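Local coordinates for protein inactive Zymogen C11 Protease (Parabacteroides distasonis, PDB 6MZO) that probably cleaves peptide bonds as a clostripain-like (family C11) cysteine protease once activated, and is captured here as an inactive zymogen, at residues A[345-348]-A[352-355]; A[265-270]-A[321-326]. All blocks are in the same frame, centred on the assembly; numbering follows the deposited sequence.

Interaction 1 (A[345-348]-A[352-355]); sequences EWYK and WYKD
The hydroxyl of Y347 hydrogen-bonds to E169 OE2 and also lies 3.4 Å from W352 CD1. The two side chains run alongside each other, both pointing the same way, and W352 goes on to meet Y172 edge-to-face. The next contact belongs to Y353, whose first torsion sets CG anti to the backbone N (chi1 178°), with the ring lying against Y347 and K348. There its CD1 comes 3.8 Å from Y347 CD2, the two ring planes being inclined at 69°, while its CB lies 3.5 Å from Y347 O. The segments belong to helices 341-347 and 351-357, consecutive short helices near the C-terminal end of the clostripain-family chain, separated by a brief turn. K348 runs alongside Y353, CG over one face toward the rim, 4.0 Å from the ring centroid, a CH-pi contact, and its extended chain carries CE to 3.7 Å from Y353 OH. That OH also hydrogen-bonds to a glycerol, and the ring stacks on Y357. With an alanine at Y353, the methylenes of K348 would probably lose their aromatic bed and a gap would be likely to open beside the ring of Y347. K348 NZ forms a long, weak ion pair with E251, and K348 O sits 3.7 Å from K354 CE.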
ATOM      1  N   GLU A 345       6.093  15.549 -15.731  1.00 34.86           N
ATOM      2  CA  GLU A 345       5.056  16.567 -15.655  1.00 38.99           C
ATOM      3  C   GLU A 345       3.842  16.043 -14.810  1.00 36.43           C
ATOM      4  O   GLU A 345       3.308  16.778 -13.982  1.00 36.08           O
ATOM      5  CB  GLU A 345       4.642  17.025 -17.062  1.00 49.09           C
ATOM      6  CG  GLU A 345       3.540  16.237 -17.708  1.00 64.67           C
ATOM      7  CD  GLU A 345       3.225  16.718 -19.129  1.00 80.76           C
ATOM      8  OE1 GLU A 345       4.164  17.113 -19.875  1.00 86.61           O
ATOM      9  OE2 GLU A 345       2.018  16.716 -19.470  1.00 86.53           O
ATOM     10  N   TRP A 346       3.468  14.778 -14.975  1.00 33.72           N
ATOM     11  CA  TRP A 346       2.456  14.153 -14.123  1.00 33.73           C
ATOM     12  C   TRP A 346       2.818  14.259 -12.641  1.00 35.43           C
ATOM     13  O   TRP A 346       1.977  14.563 -11.798  1.00 35.27           O
ATOM     14  CB  TRP A 346       2.293  12.672 -14.514  1.00 35.32           C
ATOM     15  CG  TRP A 346       1.434  11.906 -13.622  1.00 42.87           C
ATOM     16  CD1 TRP A 346       0.063  11.817 -13.671  1.00 52.30           C
ATOM     17  CD2 TRP A 346       1.850  11.103 -12.546  1.00 40.81           C
ATOM     18  NE1 TRP A 346      -0.392  11.015 -12.659  1.00 50.03           N
ATOM     19  CE2 TRP A 346       0.689  10.552 -11.957  1.00 46.01           C
ATOM     20  CE3 TRP A 346       3.104  10.781 -12.004  1.00 38.06           C
ATOM     21  CZ2 TRP A 346       0.745   9.699 -10.851  1.00 46.04           C
ATOM     22  CZ3 TRP A 346       3.145   9.928 -10.877  1.00 43.35           C
ATOM     23  CH2 TRP A 346       1.967   9.412 -10.332  1.00 43.99           C
ATOM     24  N   TYR A 347       4.079  14.021 -12.343  1.00 28.99           N
ATOM     25  CA  TYR A 347       4.541  14.027 -10.984  1.00 28.80           C
ATOM     26  C   TYR A 347       4.297  15.341 -10.287  1.00 30.29           C
ATOM     27  O   TYR A 347       4.161  15.364  -9.073  1.00 29.95           O
ATOM     28  CB  TYR A 347       6.030  13.718 -10.963  1.00 27.41           C
ATOM     29  CG  TYR A 347       6.582  13.314  -9.627  1.00 27.16           C
ATOM     30  CD1 TYR A 347       6.196  12.113  -8.979  1.00 24.45           C
ATOM     31  CD2 TYR A 347       7.512  14.134  -9.027  1.00 26.00           C
ATOM     32  CE1 TYR A 347       6.798  11.733  -7.762  1.00 24.70           C
ATOM     33  CE2 TYR A 347       8.105  13.795  -7.818  1.00 24.22           C
ATOM     34  CZ  TYR A 347       7.725  12.604  -7.189  1.00 24.21           C
ATOM     35  OH  TYR A 347       8.346  12.319  -6.025  1.00 24.69           O
ATOM     36  N   LYS A 348       4.262  16.432 -11.065  1.00 31.23           N
ATOM     37  CA  LYS A 348       4.156  17.783 -10.495  1.00 33.98           C
ATOM     38  C   LYS A 348       2.820  18.060  -9.802  1.00 34.12           C
ATOM     39  O   LYS A 348       2.714  18.995  -9.004  1.00 36.75           O
ATOM     40  CB  LYS A 348       4.444  18.831 -11.570  1.00 34.01           C
ATOM     41  CG  LYS A 348       5.942  18.768 -11.997  1.00 38.87           C
ATOM     42  CD  LYS A 348       6.278  19.797 -13.093  1.00 45.07           C
ATOM     43  CE  LYS A 348       7.772  19.799 -13.334  1.00 47.71           C
ATOM     44  NZ  LYS A 348       8.142  20.499 -14.602  1.00 53.29           N
ATOM     45  N   TRP A 352       3.500  15.479  -2.441  1.00 25.59           N
ATOM     46  CA  TRP A 352       4.923  15.360  -2.100  1.00 25.05           C
ATOM     47  C   TRP A 352       5.787  16.303  -2.969  1.00 28.35           C
ATOM     48  O   TRP A 352       6.637  17.023  -2.465  1.00 28.61           O
ATOM     49  CB  TRP A 352       5.393  13.899  -2.241  1.00 26.07           C
ATOM     50  CG  TRP A 352       6.878  13.723  -2.002  1.00 24.55           C
ATOM     51  CD1 TRP A 352       7.839  13.699  -2.959  1.00 24.10           C
ATOM     52  CD2 TRP A 352       7.528  13.532  -0.733  1.00 22.82           C
ATOM     53  NE1 TRP A 352       9.105  13.511  -2.352  1.00 22.11           N
ATOM     54  CE2 TRP A 352       8.925  13.392  -0.992  1.00 23.00           C
ATOM     55  CE3 TRP A 352       7.071  13.492   0.580  1.00 23.59           C
ATOM     56  CZ2 TRP A 352       9.869  13.225   0.034  1.00 23.14           C
ATOM     57  CZ3 TRP A 352       7.994  13.278   1.610  1.00 24.30           C
ATOM     58  CH2 TRP A 352       9.378  13.180   1.324  1.00 23.75           C
ATOM     59  N   TYR A 353       5.607  16.292  -4.273  1.00 26.01           N
ATOM     60  CA  TYR A 353       6.360  17.203  -5.116  1.00 29.61           C
ATOM     61  C   TYR A 353       6.175  18.679  -4.742  1.00 29.55           C
ATOM     62  O   TYR A 353       7.142  19.438  -4.667  1.00 29.48           O
ATOM     63  CB  TYR A 353       5.969  16.998  -6.576  1.00 28.66           C
ATOM     64  CG  TYR A 353       6.705  17.963  -7.488  1.00 31.15           C
ATOM     65  CD1 TYR A 353       8.020  17.689  -7.891  1.00 30.22           C
ATOM     66  CD2 TYR A 353       6.136  19.141  -7.872  1.00 31.08           C
ATOM     67  CE1 TYR A 353       8.708  18.584  -8.701  1.00 34.09           C
ATOM     68  CE2 TYR A 353       6.837  20.054  -8.704  1.00 37.98           C
ATOM     69  CZ  TYR A 353       8.117  19.746  -9.094  1.00 37.30           C
ATOM     70  OH  TYR A 353       8.777  20.675  -9.919  1.00 38.16           O
ATOM     71  N   LYS A 354       4.922  19.108  -4.569  1.00 30.43           N
ATOM     72  CA  LYS A 354       4.650  20.471  -4.238  1.00 33.58           C
ATOM     73  C   LYS A 354       5.308  20.909  -2.934  1.00 36.65           C
ATOM     74  O   LYS A 354       5.870  22.021  -2.849  1.00 39.43           O
ATOM     75  CB  LYS A 354       3.131  20.681  -4.163  1.00 36.77           C
ATOM     76  CG  LYS A 354       2.437  20.396  -5.498  1.00 39.78           C
ATOM     77  CD  LYS A 354       0.909  20.544  -5.342  1.00 42.69           C
ATOM     78  CE  LYS A 354       0.143  20.111  -6.604  1.00 46.14           C
ATOM     79  NZ  LYS A 354      -1.344  20.134  -6.283  1.00 49.65           N
ATOM     80  N   ASP A 355       5.279  20.030  -1.941  1.00 30.83           N
ATOM     81  CA  ASP A 355       5.780  20.402  -0.616  1.00 34.97           C
ATOM     82  C   ASP A 355       7.284  20.188  -0.443  1.00 34.48           C
ATOM     83  O   ASP A 355       7.913  20.859   0.400  1.00 38.56           O
ATOM     84  CB  ASP A 355       5.025  19.676   0.485  1.00 33.43           C
ATOM     85  CG  ASP A 355       3.565  20.082   0.540  1.00 35.19           C
ATOM     86  OD1 ASP A 355       3.204  21.073  -0.131  1.00 39.95           O
ATOM     87  OD2 ASP A 355       2.798  19.431   1.240  1.00 34.82           O
TER

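Interaction 2 (A[265-270]-A[321-326]); sequences MEYLTP and SYLPVN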
ATOM      1  N   MET A 265      13.581  -0.316  -7.536  1.00 21.15           N
ATOM      2  CA  MET A 265      12.435  -0.822  -6.741  1.00 21.17           C
ATOM      3  C   MET A 265      11.338  -1.277  -7.676  1.00 24.48           C
ATOM      4  O   MET A 265      10.730  -2.320  -7.426  1.00 26.74           O
ATOM      5  CB  MET A 265      11.918   0.269  -5.760  1.00 22.07           C
ATOM      6  CG  MET A 265      12.896   0.401  -4.578  1.00 25.76           C
ATOM      7  SD  MET A 265      12.668  -0.956  -3.342  1.00 24.98           S
ATOM      8  CE  MET A 265      14.352  -1.528  -3.069  1.00 25.95           C
ATOM      9  N   GLU A 266      11.085  -0.513  -8.734  1.00 23.80           N
ATOM     10  CA  GLU A 266      10.049  -0.860  -9.699  1.00 27.23           C
ATOM     11  C   GLU A 266      10.655  -1.479 -10.954  1.00 27.72           C
ATOM     12  O   GLU A 266      11.677  -1.011 -11.457  1.00 27.24           O
ATOM     13  CB  GLU A 266       9.225   0.376 -10.068  1.00 28.32           C
ATOM     14  CG  GLU A 266       8.178   0.127 -11.141  1.00 28.06           C
ATOM     15  CD  GLU A 266       8.532   0.780 -12.463  1.00 29.58           C
ATOM     16  OE1 GLU A 266       8.937   1.963 -12.453  1.00 34.57           O
ATOM     17  OE2 GLU A 266       8.407   0.112 -13.510  1.00 32.89           O
ATOM     18  N   TYR A 267      10.019  -2.532 -11.457  1.00 28.70           N
ATOM     19  CA  TYR A 267      10.498  -3.215 -12.652  1.00 32.79           C
ATOM     20  C   TYR A 267       9.344  -3.743 -13.499  1.00 34.52           C
ATOM     21  O   TYR A 267       9.132  -4.952 -13.590  1.00 31.65           O
ATOM     22  CB  TYR A 267      11.440  -4.360 -12.274  1.00 27.01           C
ATOM     23  CG  TYR A 267      12.331  -4.820 -13.407  1.00 37.07           C
ATOM     24  CD1 TYR A 267      13.426  -4.064 -13.804  1.00 35.70           C
ATOM     25  CD2 TYR A 267      12.076  -6.008 -14.078  1.00 42.85           C
ATOM     26  CE1 TYR A 267      14.243  -4.480 -14.839  1.00 39.31           C
ATOM     27  CE2 TYR A 267      12.888  -6.432 -15.114  1.00 46.73           C
ATOM     28  CZ  TYR A 267      13.969  -5.664 -15.490  1.00 45.64           C
ATOM     29  OH  TYR A 267      14.780  -6.082 -16.520  1.00 54.71           O
ATOM     30  N   LEU A 268       8.602  -2.830 -14.115  1.00 32.75           N
ATOM     31  CA  LEU A 268       7.472  -3.202 -14.958  1.00 34.83           C
ATOM     32  C   LEU A 268       7.898  -3.291 -16.419  1.00 37.87           C
ATOM     33  O   LEU A 268       7.248  -3.954 -17.228  1.00 40.54           O
ATOM     34  CB  LEU A 268       6.331  -2.194 -14.803  1.00 33.83           C
ATOM     35  CG  LEU A 268       5.741  -2.050 -13.399  1.00 36.30           C
ATOM     36  CD1 LEU A 268       5.123  -0.672 -13.214  1.00 36.17           C
ATOM     37  CD2 LEU A 268       4.717  -3.142 -13.132  1.00 40.26           C
ATOM     38  N   THR A 269       8.996  -2.619 -16.748  1.00 36.95           N
ATOM     39  CA  THR A 269       9.524  -2.616 -18.107  1.00 37.74           C
ATOM     40  C   THR A 269      11.044  -2.759 -18.031  1.00 39.07           C
ATOM     41  O   THR A 269      11.666  -2.496 -16.979  1.00 38.91           O
ATOM     42  CB  THR A 269       9.157  -1.306 -18.853  1.00 53.01           C
ATOM     43  OG1 THR A 269       9.765  -0.182 -18.200  1.00 50.33           O
ATOM     44  CG2 THR A 269       7.665  -1.096 -18.884  1.00 53.87           C
ATOM     45  N   PRO A 270      11.643  -3.216 -19.110  1.00 46.80           N
ATOM     46  CA  PRO A 270      13.078  -3.464 -19.071  1.00 48.39           C
ATOM     47  C   PRO A 270      13.964  -2.245 -19.301  1.00 45.98           C
ATOM     48  O   PRO A 270      15.116  -2.337 -18.951  1.00 52.42           O
ATOM     49  CB  PRO A 270      13.266  -4.472 -20.202  1.00 53.57           C
ATOM     50  CG  PRO A 270      12.170  -4.142 -21.182  1.00 54.63           C
ATOM     51  CD  PRO A 270      11.002  -3.857 -20.276  1.00 50.91           C
ATOM     52  N   SER A 321      10.667 -11.985 -12.982  1.00 46.11           N
ATOM     53  CA  SER A 321      12.082 -11.669 -12.704  1.00 47.62           C
ATOM     54  C   SER A 321      12.396 -11.631 -11.207  1.00 46.97           C
ATOM     55  O   SER A 321      11.566 -11.215 -10.433  1.00 47.64           O
ATOM     56  CB  SER A 321      12.437 -10.310 -13.307  1.00 45.94           C
ATOM     57  OG  SER A 321      12.328 -10.384 -14.720  1.00 49.84           O
ATOM     58  N   TYR A 322      13.591 -12.059 -10.813  1.00 49.36           N
ATOM     59  CA  TYR A 322      14.019 -11.854  -9.434  1.00 47.45           C
ATOM     60  C   TYR A 322      15.235 -10.980  -9.499  1.00 44.91           C
ATOM     61  O   TYR A 322      16.192 -11.294 -10.184  1.00 48.06           O
ATOM     62  CB  TYR A 322      14.325 -13.159  -8.699  1.00 51.53           C
ATOM     63  CG  TYR A 322      13.114 -14.035  -8.491  1.00 57.07           C
ATOM     64  CD1 TYR A 322      12.678 -14.890  -9.495  1.00 63.66           C
ATOM     65  CD2 TYR A 322      12.404 -14.001  -7.295  1.00 54.98           C
ATOM     66  CE1 TYR A 322      11.564 -15.692  -9.320  1.00 65.77           C
ATOM     67  CE2 TYR A 322      11.280 -14.806  -7.099  1.00 59.21           C
ATOM     68  CZ  TYR A 322      10.859 -15.647  -8.118  1.00 64.19           C
ATOM     69  OH  TYR A 322       9.751 -16.456  -7.951  1.00 65.41           O
ATOM     70  N   LEU A 323      15.193  -9.870  -8.789  1.00 39.11           N
ATOM     71  CA  LEU A 323      16.278  -8.913  -8.801  1.00 36.74           C
ATOM     72  C   LEU A 323      16.790  -8.746  -7.377  1.00 37.10           C
ATOM     73  O   LEU A 323      16.029  -8.727  -6.436  1.00 35.94           O
ATOM     74  CB  LEU A 323      15.787  -7.544  -9.367  1.00 38.96           C
ATOM     75  CG  LEU A 323      15.300  -7.549 -10.816  1.00 42.54           C
ATOM     76  CD1 LEU A 323      14.775  -6.146 -11.184  1.00 41.77           C
ATOM     77  CD2 LEU A 323      16.387  -7.938 -11.792  1.00 46.51           C
ATOM     78  N   PRO A 324      18.086  -8.551  -7.205  1.00 34.71           N
ATOM     79  CA  PRO A 324      18.776  -8.377  -5.918  1.00 35.42           C
ATOM     80  C   PRO A 324      18.382  -7.082  -5.209  1.00 34.81           C
ATOM     81  O   PRO A 324      18.288  -6.031  -5.833  1.00 31.27           O
ATOM     82  CB  PRO A 324      20.266  -8.387  -6.328  1.00 39.13           C
ATOM     83  CG  PRO A 324      20.212  -7.768  -7.707  1.00 38.20           C
ATOM     84  CD  PRO A 324      19.054  -8.515  -8.321  1.00 37.29           C
ATOM     85  N   VAL A 325      18.061  -7.204  -3.918  1.00 32.42           N
ATOM     86  CA  VAL A 325      17.826  -6.041  -3.058  1.00 29.19           C
ATOM     87  C   VAL A 325      19.101  -5.845  -2.307  1.00 30.95           C
ATOM     88  O   VAL A 325      19.341  -6.513  -1.300  1.00 32.68           O
ATOM     89  CB  VAL A 325      16.668  -6.266  -2.101  1.00 28.29           C
ATOM     90  CG1 VAL A 325      16.524  -5.054  -1.153  1.00 29.10           C
ATOM     91  CG2 VAL A 325      15.391  -6.399  -2.927  1.00 28.48           C
ATOM     92  N   ASN A 326      19.957  -4.972  -2.860  1.00 34.00           N
ATOM     93  CA  ASN A 326      21.251  -4.709  -2.250  1.00 35.93           C
ATOM     94  C   ASN A 326      21.201  -3.525  -1.281  1.00 34.94           C
ATOM     95  O   ASN A 326      22.016  -3.463  -0.373  1.00 39.66           O
ATOM     96  CB  ASN A 326      22.332  -4.447  -3.314  1.00 39.16           C
ATOM     97  CG  ASN A 326      22.560  -5.634  -4.254  1.00 48.10           C
ATOM     98  OD1 ASN A 326      22.665  -5.460  -5.474  1.00 51.55           O
ATOM     99  ND2 ASN A 326      22.619  -6.842  -3.699  1.00 49.58           N
TER
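Y267 and S321 mark the nearest approach of the two backbones, CA to CA 8.6 Å, so loop 265-270 and strand 321-324 meet through side chains and share no hydrogen bond. The main touch is a CH-pi contact: L323 CD1 sits over one face of the Y267 ring, 3.8 Å from its centroid and 21° off the ring normal. It is offset toward the rim, over the CG–CD1 bond of Y267 and 3.6 Å from Y267 CG, and the two side chains cross at about a right angle. With L323 CD1 anti to CA (chi2 177°), this methyl is the one that extends to the ring. On the opposite face of the ring lies T269 O, 3.9 Å above the plane and offset toward the rim, so the ring is held between its own loop and the strand. S321 adds a lighter touch, OG 4.0 Å from Y267 CE2, though that hydroxyl spends its hydrogen bond on Y315 O. E266 steadies the loop itself: its OE2 accepts from L268 N at 3.0 Å, on the anti side and 21° out of the carboxylate plane, while OE1 accepts from A274 N. The Y267 ring also meets that of H273, and Y267 N bonds to Y164 OH. Beyond the contact, strand 321-324 forms a beta-hairpin with 310-313, with backbone bonds from S321 to Y313 and L323 to A311; the loop in turn bonds through M265 and E266 to L275 of strand 275-277, and L268 and T269 lie against helix 125-128.

Interactions 1 and 2 do not touch: their centres are 24 Å apart and their nearest atoms about 10 Å. Along the chain they come in series, since 265-270 and 321-326 meet before 345-348 and 352-355 are reached. Both lean on the small antiparallel sheet of strands 275-277 and 332-334. Loop 265-270 bonds to L275 on one strand, and the ring of Y347 in interaction 1 meets that of Y334 on the other. Y164, which bonds to Y267 N, and E169, which bonds to Y347 OH, lie five residues apart in the chain. A glycerol, probably from the crystallisation liquor, hydrogen-bonds to Y353 OH in interaction 1.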